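Local coordinates for protein PML (Homo sapiens, PDB 6IMQ), which probably organises PML nuclear bodies, whose biogenesis is regulated by oligomerization of its B1-box zinc-binding domain, at residues Q4-D7 and A8-C12. Numbering follows the deposited sequence.
With ZN (zinc ion), chain H.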
loop_
_atom_site.group_PDB
_atom_site.type_symbol
_atom_site.label_atom_id
_atom_site.label_comp_id
_atom_site.label_asym_id
_atom_site.label_seq_id
_atom_site.Cartn_x
_atom_site.Cartn_y
_atom_site.Cartn_z
ATOM N N GLN B 4 -0.215 12.087 -4.619
ATOM C CA GLN B 4 -0.528 12.790 -3.389
ATOM C C GLN B 4 0.645 12.669 -2.438
ATOM O O GLN B 4 1.250 11.599 -2.323
ATOM C CB GLN B 4 -1.797 12.222 -2.756
ATOM C CG GLN B 4 -2.581 13.200 -1.941
ATOM C CD GLN B 4 -3.882 12.597 -1.451
ATOM O OE1 GLN B 4 -4.046 12.319 -0.265
ATOM N NE2 GLN B 4 -4.809 12.379 -2.367
ATOM N N ILE B 5 0.970 13.775 -1.778
ATOM C CA ILE B 5 1.994 13.782 -0.743
ATOM C C ILE B 5 1.350 13.357 0.567
ATOM O O ILE B 5 0.303 13.886 0.959
ATOM C CB ILE B 5 2.650 15.165 -0.601
ATOM C CG1 ILE B 5 3.327 15.559 -1.907
ATOM C CG2 ILE B 5 3.632 15.140 0.560
ATOM C CD1 ILE B 5 4.805 15.330 -1.934
ATOM N N VAL B 6 1.979 12.411 1.249
ATOM C CA VAL B 6 1.516 11.960 2.555
ATOM C C VAL B 6 2.615 12.332 3.542
ATOM O O VAL B 6 3.684 11.711 3.576
ATOM C CB VAL B 6 1.188 10.467 2.585
ATOM C CG1 VAL B 6 1.235 9.916 3.985
ATOM C CG2 VAL B 6 -0.213 10.279 1.974
ATOM N N ASP B 7 2.341 13.367 4.340
ATOM C CA ASP B 7 3.222 13.875 5.375
ATOM C C ASP B 7 3.652 12.817 6.377
ATOM O O ASP B 7 3.010 11.770 6.509
ATOM C CB ASP B 7 2.496 15.016 6.111
ATOM C CG ASP B 7 0.961 14.854 6.077
ATOM O OD1 ASP B 7 0.448 14.364 5.040
ATOM O OD2 ASP B 7 0.267 15.210 7.055
ATOM N N ALA B 8 4.737 13.103 7.106
ATOM C CA ALA B 8 5.219 12.171 8.120
ATOM C C ALA B 8 4.219 12.035 9.261
ATOM O O ALA B 8 4.193 11.004 9.946
ATOM C CB ALA B 8 6.576 12.626 8.655
ATOM N N GLN B 9 3.402 13.065 9.493
ATOM C CA GLN B 9 2.376 13.040 10.532
ATOM C C GLN B 9 0.984 12.757 9.974
ATOM O O GLN B 9 -0.018 13.221 10.532
ATOM C CB GLN B 9 2.364 14.362 11.298
ATOM C CG GLN B 9 3.614 14.628 12.111
ATOM C CD GLN B 9 3.760 16.084 12.497
ATOM O OE1 GLN B 9 2.830 16.700 13.021
ATOM N NE2 GLN B 9 4.930 16.651 12.223
ATOM N N ALA B 10 0.899 12.011 8.877
ATOM C CA ALA B 10 -0.393 11.716 8.278
ATOM C C ALA B 10 -1.275 10.969 9.267
ATOM O O ALA B 10 -0.803 10.157 10.068
ATOM C CB ALA B 10 -0.217 10.886 7.008
ATOM N N VAL B 11 -2.572 11.247 9.202
ATOM C CA VAL B 11 -3.507 10.681 10.162
ATOM C C VAL B 11 -4.658 9.995 9.442
ATOM O O VAL B 11 -4.997 10.321 8.299
ATOM C CB VAL B 11 -4.038 11.755 11.140
ATOM C CG1 VAL B 11 -2.916 12.245 12.048
ATOM C CG2 VAL B 11 -4.655 12.911 10.373
ATOM N N CYS B 12 -5.241 9.017 10.130
ATOM C CA CYS B 12 -6.403 8.298 9.637
ATOM C C CYS B 12 -7.528 9.261 9.281
ATOM O O CYS B 12 -7.776 10.240 9.987
ATOM C CB CYS B 12 -6.851 7.311 10.717
ATOM S SG CYS B 12 -8.276 6.341 10.309
HETATM ZN ZN ZN H . -8.483 5.151 12.349
#
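Asp7 and Ala10 are joined by the backbone bond of a type I beta turn: Ala10 N donates to Asp7 O over 3.2 Å. The bond is bent, with an N-H...O angle of 142°, and the amide approaches from well above the carbonyl plane. The Asp7 carboxylate hangs beside the same turn, with OD2 3.7 Å from Ala10 N, too far for a hydrogen bond, while OD1 lies 4.1 Å from Ala10 CB, a loose contact with the methyl.

Between residues 4-7 and 8-12 the apolar side-chain contact is that of Val6 with Ala10. Val6 CG1, anti to the backbone N (chi1 158°), meets Ala10 CB at 3.5 Å, a tight approach for two carbons. Both side chains also rest on Leu29 of strand 28-30, which ties the turn to the body of the B-box zinc finger. The strand ahead of the turn pairs through Gln4, Ile5 and Val6 with an antiparallel strand of the second subunit, where Val6 packs on Val6 of that chain.

Metal binding begins two residues beyond the turn. Cys12 SG coordinates zinc at 2.4 Å, and Cys15, Cys31 and Cys34 complete this four-cysteine site.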